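Local coordinates for protein 3-hydroxy-3-methylglutaryl-CoA lyase (Acinetobacter baumannii, PDB 6NDS) that is a zinc-containing TIM-barrel enzyme of the HMGL-like family, modelled as a two-chain assembly with coenzyme A bound, at residues G189-N192 and P193-K197; K38-D41 and L42-L46; A303-N306 and T307-H310; E172-K176 and L177-N181; N265-E269 and I270-T274. All coordinates share one frame; numbering follows the deposited sequence. Where two conformers were deposited one is given.

In the fold
The five local contacts lie in or at the ends of helices around and beyond the eight-stranded parallel barrel. Contact 1 starts helix 193-203, contact 2 lies within helix 36-46, and contacts 4 and 5 end helices 164-176 and 260-270. Contact 3 follows helix 299-303 and touches contact 5, Arg305 NH2 lying 2.7 Å from Glu268 OE2 in a salt bridge. Across the dimer, contact 1 of one subunit meets contacts 3 and 5 of the other. The Met190 side chain is about 12 Å from the zinc ion, and those of Tyr174 and Lys39 are about 10 and 13 Å from coenzyme A.

Contact 1 (G189-N192 and P193-K197); sequences GMAN and PVQVK. With ACT (acetate ion), chain E.
The carboxamides of Asn192 and Gln195 lie in planes only 21° apart, although the two side chains cross at about a right angle. Above the plane of the Asn192 amide comes the helix backbone: Gln195 N donates to Asn192 OD1 at 3.0 Å, almost straight at the hydrogen but not on a lone pair. On the nitrogen side, Asn192 ND2 lies 3.6 Å from Gln195 CB and makes a weak 3.5 Å hydrogen bond to O of an acetate ion, probably from the crystallisation liquor. The Gln195 amide bonds in the other direction, its OE1 accepting from Asn192 N at 3.1 Å with the donor nearly in line with the C=O bond. These reciprocal bonds are a capping box at the start of helix 193-203, in the turn that follows strand 182-186 of the barrel. Asparagine suits the N-cap because its short side chain, with CG between the backbone N and carbonyl carbon (chi1 71°), folds back over the first turn. Pro193 suits the first helical position, where no N-H is needed. Beside the box, Ala191 CB packs against Val196 CG2 at 3.8 Å. Gln195 NE2 bonds to Phe154 O, while Pro193 and Val194 pack on Ile270 of the second subunit.

Contact 2 (K38-D41 and L42-L46); sequences KKID and LINQL
Ile40 and Asn44, one turn apart on the same helix, lie side by side and point the same way, with Ile40 CG2 3.8 Å from Asn44 ND2. The Asn44 amide is laid back over the preceding turn, its CG opposite the carbonyl carbon (chi1 -74°) and only 3.3 Å from Ile40 O, an oxygen already accepting from Asn44 N. Its two ends serve different partners: OD1 accepts from Thr79 N outside the helix, and ND2 donates to a water at 2.9 Å. That water also donates to Asp41 OD1 at 2.7 Å; Asp41 is modelled in two conformers, so this bridge applies to one of them. A second water joins Asp41 O to Gln45 OE1, as suits polar residues on the solvent side. On another side of the helix Ile43 runs back along the backbone, CG1 lying 3.4 Å from Lys39 O, which accepts the backbone bond from Ile43 N. Lys39 itself points elsewhere, its NZ bonding to Val34 O and Asp70, with Trp33 as a cation-pi partner. The branched apolar residues suit the inner faces of helix 36-46: Ile43 meets helices 22-28 and 71-77, and Leu46 packs on helices 22-28 and 278-285.

Contact 3 (A303-N306 and T307-H310); sequences AGRN and TDLH
Arg305 to Asp308 make a type I beta turn just beyond helix 299-303, closed by Asp308 N donating to Arg305 O at 3.1 Å, with the donor well above the carbonyl plane. Arg305 and Thr307 run side by side in the same direction, and Thr307 OG1 lies 3.3 Å from Arg305 CD. That hydroxyl stands between its own backbone N and carbonyl carbon (chi1 54°), which turns it toward the arginine chain. Gly304, with positive phi as it leaves the helix, suits its place because it has no side chain to obstruct the Asp308 carboxylate, whose OD2 is 3.7 Å from Gly304 CA. Asp308 is in turn the centre of an inverse gamma turn, so the chain bends twice within a few residues. Waters bind both side chain and backbone: one accepts from Arg305 NE at 2.9 Å, at the edge of the guanidinium and in its plane; another donates to the carbonyl oxygens Ala303 O and Asp308 O, each at 2.8 Å, while lying 3.1 Å from His310 NE2. The outer guanidinium nitrogens pair with acids: NH2 with Glu268 and NH1 with Asp279. Asn306 ND2 reaches across the dimer interface to Met190 O of the second subunit, and Leu309 packs there on Phe158.

Contact 4 (E172-K176 and L177-N181); sequences EHYLK and LGIHN
Tyr174 O and Leu175 O take the bonds that end helix 164-176 in a Schellman motif: Ile179 N donates to Tyr174 O at 3.0 Å, and Gly178 N to Leu175 O at 2.8 Å. Both donors come from above the plane of the carbonyl they meet. Gly178 suits the turning point because its positive phi (82°) would press a CB against the preceding carbonyl oxygen. One step earlier Leu177 N still makes a helical bond to His173 O, with a second, weak one to Tyr174 O. Around this backbone core two side-chain pairs close the turn. Leu175 sets its CG over one face of the His180 imidazole, a CH-pi contact 3.9 Å from the ring centroid; the side chains cross at about a right angle, and Gly178 O lies in the ring plane at its edge. His180 has its CG anti to the carbonyl carbon (chi1 -77°), which brings the ring back beside Leu175. On the buried side Ile179 CD1 meets Tyr174 CD1 at 4.1 Å, apolar groups suited to this buried position against the barrel strands. Farther out, Leu177 packs on Phe130, Phe133 and Thr134 of helix 126-140, and Ile179 touches Val137 of that helix and Phe146 of strand 145-151. The turn thus leads the chain from helix to strand 182-186, and the far end of the Tyr174 side chain is held where Tyr174 OH hydrogen-bonds to Thr149 O.

Contact 5 (N265-E269 and I270-T274); sequences NMCEE and IGIPT
Cys267 O is the acceptor on which Gly271 and Ile272 both close, their backbone nitrogens each 2.9 Å away and reaching it from opposite faces of its plane. The bond from Ile272 N is the more bent of the two, at 133°. A regular helical bond joins Ile270 N to Met266 O just before, so helix 260-270 ends as the chain turns at Gly271. That residue has positive phi (106°), at which a CB would be pushed into the preceding carbonyl oxygen; glycine avoids the conflict. Among apolar contacts, Met266 and Ile270 lie side by side and point the same way, with Met266 CG 3.7 Å from Ile270 CD1. The Cys267 side chain lies alongside the departing chain: its CB is 4.0 Å from Ile272 CB and 3.6 Å from Thr274 CG2. With SG opposite the carbonyl carbon (chi1 -68°), the sulfur also comes within 3.9 Å of Thr274 CG2, and a small side chain suits such close quarters. A water links the polar ends, donating to Glu268 OE1 and lying 2.9 Å from Thr274 OG1; Glu268 OE2 pairs with Arg305, and Thr274 OG1 accepts from Ile276 N. In the fold, Met266, Ile270 and Ile272 pack against helix 223-232, Glu268 touches Leu278 of helix 278-285, and Met266 also meets Leu222 of the second subunit.

Contact 1 (G189-N192 and P193-K197)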
# COMPACT_ATOMS: atom_id res chain seq x y z
N GLY A 189 4.50 7.96 8.97
CA GLY A 189 4.47 7.47 7.60
C GLY A 189 5.02 8.47 6.60
O GLY A 189 4.40 8.73 5.56
N MET A 190 6.18 9.04 6.90
CA MET A 190 6.82 10.02 6.04
C MET A 190 7.95 9.44 5.19
O MET A 190 8.47 10.15 4.32
CB MET A 190 7.34 11.18 6.89
CG MET A 190 6.19 11.96 7.57
SD MET A 190 6.76 13.24 8.69
CE MET A 190 7.32 14.50 7.55
N ALA A 191 8.32 8.17 5.40
CA ALA A 191 9.48 7.60 4.73
C ALA A 191 9.19 7.24 3.27
O ALA A 191 8.05 6.95 2.89
CB ALA A 191 9.96 6.34 5.46
N ASN A 192 10.23 7.26 2.44
CA ASN A 192 10.17 6.78 1.07
C ASN A 192 11.28 5.76 0.85
O ASN A 192 12.26 5.73 1.60
CB ASN A 192 10.28 7.93 0.06
CG ASN A 192 11.66 8.54 -0.01
OD1 ASN A 192 12.59 7.96 -0.59
ND2 ASN A 192 11.81 9.73 0.56
N PRO A 193 11.15 4.91 -0.18
CA PRO A 193 12.10 3.78 -0.31
C PRO A 193 13.55 4.18 -0.51
O PRO A 193 14.43 3.47 -0.01
CB PRO A 193 11.55 3.03 -1.53
CG PRO A 193 10.11 3.36 -1.57
CD PRO A 193 9.96 4.75 -1.03
N VAL A 194 13.84 5.25 -1.25
CA VAL A 194 15.24 5.64 -1.45
C VAL A 194 15.85 6.09 -0.14
O VAL A 194 16.97 5.70 0.22
CB VAL A 194 15.35 6.73 -2.53
CG1 VAL A 194 16.77 7.29 -2.56
CG2 VAL A 194 14.99 6.14 -3.88
N GLN A 195 15.11 6.92 0.60
CA GLN A 195 15.55 7.35 1.93
C GLN A 195 15.74 6.16 2.86
O GLN A 195 16.72 6.10 3.61
CB GLN A 195 14.51 8.32 2.50
CG GLN A 195 14.69 8.70 3.96
CD GLN A 195 13.39 9.28 4.51
OE1 GLN A 195 12.31 8.85 4.12
NE2 GLN A 195 13.50 10.25 5.41
N VAL A 196 14.81 5.20 2.81
CA VAL A 196 14.93 4.01 3.65
C VAL A 196 16.21 3.25 3.33
O VAL A 196 16.94 2.83 4.23
CB VAL A 196 13.68 3.13 3.48
CG1 VAL A 196 13.94 1.73 4.06
CG2 VAL A 196 12.48 3.79 4.18
N LYS A 197 16.51 3.06 2.04
CA LYS A 197 17.72 2.32 1.71
C LYS A 197 18.97 3.02 2.24
O LYS A 197 19.88 2.38 2.77
CB LYS A 197 17.82 2.09 0.20
CG LYS A 197 16.83 1.01 -0.29
CD LYS A 197 17.06 0.66 -1.75
CE LYS A 197 16.10 -0.45 -2.21
NZ LYS A 197 16.48 -0.95 -3.57
C ACT E . 15.60 10.81 -1.01
O ACT E . 15.05 10.99 0.11
OXT ACT E . 16.82 10.88 -1.31
CH3 ACT E . 14.65 10.46 -2.20

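Contact 2 (K38-D41 and L42-L46)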
# COMPACT_ATOMS: atom_id res chain seq x y z
N LYS A 38 -10.14 -9.02 27.41
CA LYS A 38 -10.13 -9.15 25.96
C LYS A 38 -8.78 -8.76 25.37
O LYS A 38 -8.40 -9.29 24.32
CB LYS A 38 -11.27 -8.34 25.35
CG LYS A 38 -12.64 -8.87 25.76
CD LYS A 38 -13.80 -8.15 25.08
CE LYS A 38 -15.12 -8.55 25.72
NZ LYS A 38 -16.28 -8.09 24.92
N LYS A 39 -8.05 -7.84 26.02
CA LYS A 39 -6.66 -7.61 25.65
C LYS A 39 -5.85 -8.88 25.85
O LYS A 39 -5.04 -9.27 25.00
CB LYS A 39 -6.05 -6.46 26.47
CG LYS A 39 -6.56 -5.04 26.15
CD LYS A 39 -5.61 -4.03 26.80
CE LYS A 39 -6.07 -2.59 26.62
NZ LYS A 39 -7.14 -2.23 27.60
N ILE A 40 -6.06 -9.54 26.99
CA ILE A 40 -5.37 -10.78 27.30
C ILE A 40 -5.71 -11.85 26.27
O ILE A 40 -4.82 -12.54 25.75
CB ILE A 40 -5.70 -11.24 28.73
CG1 ILE A 40 -5.02 -10.32 29.75
CG2 ILE A 40 -5.29 -12.68 28.94
CD1 ILE A 40 -5.58 -10.42 31.13
N ASP A 41 -6.99 -11.96 25.91
CA ASP A 41 -7.41 -12.95 24.91
C ASP A 41 -6.75 -12.69 23.56
O ASP A 41 -6.33 -13.63 22.87
CB ASP A 41 -8.93 -12.91 24.74
CG ASP A 41 -9.67 -13.64 25.85
OD1 ASP A 41 -9.02 -14.31 26.68
OD2 ASP A 41 -10.91 -13.55 25.88
N LEU A 42 -6.68 -11.42 23.16
CA LEU A 42 -6.07 -11.06 21.88
C LEU A 42 -4.60 -11.46 21.85
O LEU A 42 -4.14 -12.09 20.88
CB LEU A 42 -6.22 -9.57 21.63
CG LEU A 42 -5.47 -9.03 20.40
CD1 LEU A 42 -6.03 -9.60 19.12
CD2 LEU A 42 -5.49 -7.50 20.40
N ILE A 43 -3.87 -11.15 22.91
CA ILE A 43 -2.46 -11.52 22.97
C ILE A 43 -2.31 -13.04 23.00
O ILE A 43 -1.44 -13.59 22.32
CB ILE A 43 -1.79 -10.85 24.18
CG1 ILE A 43 -1.80 -9.33 23.99
CG2 ILE A 43 -0.36 -11.39 24.39
CD1 ILE A 43 -1.62 -8.55 25.28
N ASN A 44 -3.17 -13.74 23.75
CA ASN A 44 -3.11 -15.20 23.77
C ASN A 44 -3.31 -15.77 22.36
O ASN A 44 -2.66 -16.75 21.99
CB ASN A 44 -4.14 -15.79 24.72
CG ASN A 44 -3.76 -15.62 26.18
OD1 ASN A 44 -2.63 -15.26 26.50
ND2 ASN A 44 -4.71 -15.88 27.07
N GLN A 45 -4.21 -15.16 21.57
CA GLN A 45 -4.40 -15.64 20.20
C GLN A 45 -3.20 -15.30 19.33
O GLN A 45 -2.74 -16.13 18.54
CB GLN A 45 -5.68 -15.04 19.60
CG GLN A 45 -6.96 -15.61 20.17
CD GLN A 45 -7.09 -17.07 19.83
OE1 GLN A 45 -7.20 -17.92 20.71
NE2 GLN A 45 -7.06 -17.38 18.53
N LEU A 46 -2.67 -14.08 19.46
CA LEU A 46 -1.49 -13.70 18.70
C LEU A 46 -0.31 -14.61 19.02
O LEU A 46 0.50 -14.93 18.14
CB LEU A 46 -1.13 -12.25 18.98
CG LEU A 46 -2.14 -11.25 18.42
CD1 LEU A 46 -1.91 -9.89 19.08
CD2 LEU A 46 -2.03 -11.14 16.90
O HOH W 1 -7.38 -16.46 26.21
O HOH W 2 -7.84 -16.36 23.42

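Contact 3 (A303-N306 and T307-H310)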
# COMPACT_ATOMS: atom_id res chain seq x y z
N ALA A 303 -10.29 -8.94 1.24
CA ALA A 303 -10.30 -9.62 -0.04
C ALA A 303 -10.02 -11.11 0.06
O ALA A 303 -10.41 -11.86 -0.85
CB ALA A 303 -9.27 -8.99 -0.98
N GLY A 304 -9.38 -11.55 1.13
CA GLY A 304 -8.85 -12.90 1.19
C GLY A 304 -7.60 -13.03 0.34
O GLY A 304 -7.27 -12.16 -0.47
N ARG A 305 -6.89 -14.13 0.53
CA ARG A 305 -5.66 -14.37 -0.22
C ARG A 305 -5.99 -14.80 -1.66
O ARG A 305 -7.14 -15.07 -2.01
CB ARG A 305 -4.82 -15.43 0.47
CG ARG A 305 -5.53 -16.77 0.55
CD ARG A 305 -4.74 -17.73 1.43
NE ARG A 305 -3.35 -17.77 1.01
CZ ARG A 305 -2.36 -18.28 1.73
NH1 ARG A 305 -2.63 -18.82 2.92
NH2 ARG A 305 -1.12 -18.27 1.26
N ASN A 306 -4.94 -14.87 -2.49
CA ASN A 306 -5.11 -15.19 -3.91
C ASN A 306 -5.86 -16.50 -4.12
O ASN A 306 -6.65 -16.63 -5.07
CB ASN A 306 -3.75 -15.30 -4.60
CG ASN A 306 -3.15 -13.95 -4.98
OD1 ASN A 306 -3.49 -12.91 -4.42
ND2 ASN A 306 -2.24 -13.97 -5.95
N THR A 307 -5.59 -17.50 -3.27
CA THR A 307 -6.14 -18.83 -3.48
C THR A 307 -7.59 -18.96 -3.04
O THR A 307 -8.19 -20.02 -3.24
CB THR A 307 -5.29 -19.87 -2.74
OG1 THR A 307 -5.16 -19.50 -1.36
CG2 THR A 307 -3.91 -19.97 -3.35
N ASP A 308 -8.17 -17.92 -2.45
CA ASP A 308 -9.61 -17.88 -2.18
C ASP A 308 -10.32 -17.56 -3.49
O ASP A 308 -10.53 -16.40 -3.84
CB ASP A 308 -9.94 -16.85 -1.10
CG ASP A 308 -9.57 -17.32 0.28
OD1 ASP A 308 -9.13 -18.48 0.43
OD2 ASP A 308 -9.73 -16.53 1.23
N LEU A 309 -10.67 -18.61 -4.23
CA LEU A 309 -11.27 -18.43 -5.55
C LEU A 309 -12.78 -18.25 -5.43
O LEU A 309 -13.40 -18.55 -4.40
CB LEU A 309 -10.94 -19.62 -6.46
CG LEU A 309 -9.44 -19.87 -6.67
CD1 LEU A 309 -9.23 -21.05 -7.60
CD2 LEU A 309 -8.74 -18.62 -7.19
N HIS A 310 -13.38 -17.74 -6.49
CA HIS A 310 -14.79 -17.42 -6.47
C HIS A 310 -15.56 -18.32 -7.42
O HIS A 310 -15.02 -18.77 -8.44
CB HIS A 310 -15.01 -15.95 -6.84
CG HIS A 310 -14.31 -14.99 -5.94
ND1 HIS A 310 -14.96 -14.26 -4.96
CD2 HIS A 310 -13.00 -14.64 -5.85
CE1 HIS A 310 -14.08 -13.51 -4.32
NE2 HIS A 310 -12.89 -13.73 -4.84
O HOH W 3 -11.61 -10.92 -3.20
O HOH W 4 -10.33 -13.69 -3.02
O HOH W 5 -2.63 -17.07 -1.73
O HOH W 6 -8.08 -15.59 2.84
O HOH W 7 -8.63 -14.94 -5.89

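Contact 4 (E172-K176 and L177-N181)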
# COMPACT_ATOMS: atom_id res chain seq x y z
N GLU A 172 23.93 5.84 18.18
CA GLU A 172 25.22 5.66 18.84
C GLU A 172 25.11 5.83 20.35
O GLU A 172 25.80 5.14 21.12
CB GLU A 172 26.25 6.63 18.26
CG GLU A 172 26.67 6.30 16.84
CD GLU A 172 27.65 7.31 16.27
OE1 GLU A 172 28.57 6.89 15.54
OE2 GLU A 172 27.50 8.52 16.56
N HIS A 173 24.24 6.73 20.81
CA HIS A 173 24.07 6.92 22.25
C HIS A 173 23.45 5.68 22.88
O HIS A 173 23.86 5.26 23.98
CB HIS A 173 23.21 8.15 22.51
CG HIS A 173 23.32 8.70 23.90
ND1 HIS A 173 23.84 7.97 24.95
CD2 HIS A 173 22.98 9.90 24.42
CE1 HIS A 173 23.81 8.70 26.05
NE2 HIS A 173 23.29 9.88 25.75
N TYR A 174 22.47 5.07 22.22
CA TYR A 174 21.95 3.79 22.69
C TYR A 174 23.06 2.75 22.80
O TYR A 174 23.16 2.04 23.81
CB TYR A 174 20.85 3.30 21.74
CG TYR A 174 19.46 3.81 22.03
CD1 TYR A 174 18.89 3.72 23.30
CD2 TYR A 174 18.68 4.34 21.01
CE1 TYR A 174 17.59 4.17 23.54
CE2 TYR A 174 17.40 4.79 21.24
CZ TYR A 174 16.85 4.70 22.51
OH TYR A 174 15.56 5.14 22.71
N LEU A 175 23.91 2.65 21.77
CA LEU A 175 25.00 1.68 21.80
C LEU A 175 25.95 1.95 22.95
O LEU A 175 26.46 1.00 23.57
CB LEU A 175 25.77 1.71 20.47
CG LEU A 175 25.37 0.70 19.39
CD1 LEU A 175 23.88 0.55 19.27
CD2 LEU A 175 25.96 1.09 18.05
N LYS A 176 26.21 3.22 23.25
CA LYS A 176 27.11 3.56 24.35
C LYS A 176 26.57 3.05 25.69
O LYS A 176 27.36 2.71 26.58
CB LYS A 176 27.33 5.07 24.40
CG LYS A 176 28.12 5.61 23.23
CD LYS A 176 28.58 7.05 23.45
CE LYS A 176 28.40 7.90 22.20
NZ LYS A 176 27.12 8.66 22.24
N LEU A 177 25.25 3.00 25.84
CA LEU A 177 24.61 2.41 27.00
C LEU A 177 24.54 0.89 26.94
O LEU A 177 23.95 0.28 27.83
CB LEU A 177 23.20 2.97 27.16
CG LEU A 177 23.07 4.46 27.49
CD1 LEU A 177 21.61 4.81 27.73
CD2 LEU A 177 23.91 4.79 28.71
N GLY A 178 25.12 0.26 25.91
CA GLY A 178 25.07 -1.18 25.80
C GLY A 178 23.79 -1.71 25.19
O GLY A 178 23.55 -2.92 25.24
N ILE A 179 22.96 -0.84 24.63
CA ILE A 179 21.71 -1.23 24.00
C ILE A 179 21.98 -1.33 22.50
O ILE A 179 22.04 -0.31 21.80
CB ILE A 179 20.58 -0.24 24.31
CG1 ILE A 179 20.34 -0.20 25.83
CG2 ILE A 179 19.29 -0.63 23.56
CD1 ILE A 179 19.47 0.95 26.27
N HIS A 180 22.17 -2.55 22.01
CA HIS A 180 22.52 -2.76 20.61
C HIS A 180 21.35 -3.20 19.75
O HIS A 180 21.47 -3.23 18.53
CB HIS A 180 23.66 -3.79 20.49
CG HIS A 180 25.02 -3.23 20.82
ND1 HIS A 180 26.00 -3.06 19.88
CD2 HIS A 180 25.54 -2.81 22.00
CE1 HIS A 180 27.08 -2.56 20.45
NE2 HIS A 180 26.82 -2.39 21.74
N ASN A 181 20.20 -3.52 20.36
CA ASN A 181 18.98 -3.72 19.59
C ASN A 181 18.28 -2.38 19.44
O ASN A 181 17.96 -1.71 20.43
CB ASN A 181 18.07 -4.74 20.25
CG ASN A 181 18.52 -6.17 19.99
OD1 ASN A 181 19.66 -6.40 19.57
ND2 ASN A 181 17.64 -7.13 20.23

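Contact 5 (N265-E269 and I270-T274)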
# COMPACT_ATOMS: atom_id res chain seq x y z
N ASN A 265 1.34 -11.77 3.78
CA ASN A 265 0.94 -12.19 2.43
C ASN A 265 1.97 -11.78 1.39
O ASN A 265 2.29 -12.55 0.48
CB ASN A 265 -0.43 -11.60 2.07
CG ASN A 265 -0.88 -12.00 0.68
OD1 ASN A 265 -1.26 -13.16 0.44
ND2 ASN A 265 -0.82 -11.06 -0.26
N MET A 266 2.50 -10.56 1.51
CA MET A 266 3.54 -10.12 0.58
C MET A 266 4.73 -11.08 0.59
O MET A 266 5.22 -11.51 -0.46
CB MET A 266 4.00 -8.71 0.94
CG MET A 266 5.12 -8.24 0.01
SD MET A 266 5.63 -6.52 0.24
CE MET A 266 6.63 -6.62 1.73
N CYS A 267 5.21 -11.43 1.79
CA CYS A 267 6.31 -12.38 1.93
C CYS A 267 5.95 -13.73 1.34
O CYS A 267 6.76 -14.34 0.63
CB CYS A 267 6.68 -12.54 3.40
SG CYS A 267 7.42 -11.08 4.15
N GLU A 268 4.75 -14.23 1.65
CA GLU A 268 4.35 -15.56 1.20
C GLU A 268 4.28 -15.63 -0.32
O GLU A 268 4.72 -16.61 -0.93
CB GLU A 268 3.01 -15.92 1.85
CG GLU A 268 2.57 -17.35 1.62
CD GLU A 268 1.94 -18.01 2.84
OE1 GLU A 268 2.28 -17.66 4.01
OE2 GLU A 268 1.12 -18.92 2.62
N GLU A 269 3.77 -14.57 -0.96
CA GLU A 269 3.67 -14.56 -2.42
C GLU A 269 5.03 -14.39 -3.10
O GLU A 269 5.26 -14.96 -4.17
CB GLU A 269 2.71 -13.45 -2.86
CG GLU A 269 1.27 -13.75 -2.50
CD GLU A 269 0.77 -15.04 -3.13
OE1 GLU A 269 0.76 -15.12 -4.38
OE2 GLU A 269 0.43 -15.99 -2.39
N ILE A 270 5.92 -13.58 -2.51
CA ILE A 270 7.24 -13.36 -3.11
C ILE A 270 8.13 -14.56 -2.92
O ILE A 270 8.96 -14.87 -3.80
CB ILE A 270 7.87 -12.10 -2.48
CG1 ILE A 270 7.19 -10.83 -3.00
CG2 ILE A 270 9.37 -12.03 -2.76
CD1 ILE A 270 7.69 -9.59 -2.24
N GLY A 271 7.99 -15.27 -1.81
CA GLY A 271 8.89 -16.33 -1.45
C GLY A 271 9.85 -15.99 -0.32
O GLY A 271 10.84 -16.72 -0.13
N ILE A 272 9.60 -14.92 0.42
CA ILE A 272 10.39 -14.57 1.60
C ILE A 272 9.87 -15.38 2.78
O ILE A 272 8.68 -15.30 3.10
CB ILE A 272 10.32 -13.06 1.89
CG1 ILE A 272 11.00 -12.25 0.79
CG2 ILE A 272 10.95 -12.76 3.24
CD1 ILE A 272 10.85 -10.76 0.96
N PRO A 273 10.71 -16.18 3.45
CA PRO A 273 10.20 -16.97 4.58
C PRO A 273 9.75 -16.10 5.74
O PRO A 273 10.32 -15.04 6.00
CB PRO A 273 11.41 -17.83 4.97
CG PRO A 273 12.27 -17.87 3.75
CD PRO A 273 12.11 -16.51 3.13
N THR A 274 8.68 -16.53 6.40
CA THR A 274 8.29 -16.06 7.74
C THR A 274 7.92 -17.28 8.57
O THR A 274 7.83 -18.40 8.05
CB THR A 274 7.08 -15.09 7.73
OG1 THR A 274 5.86 -15.86 7.63
CG2 THR A 274 7.16 -14.04 6.60
O HOH W 8 4.86 -16.83 5.04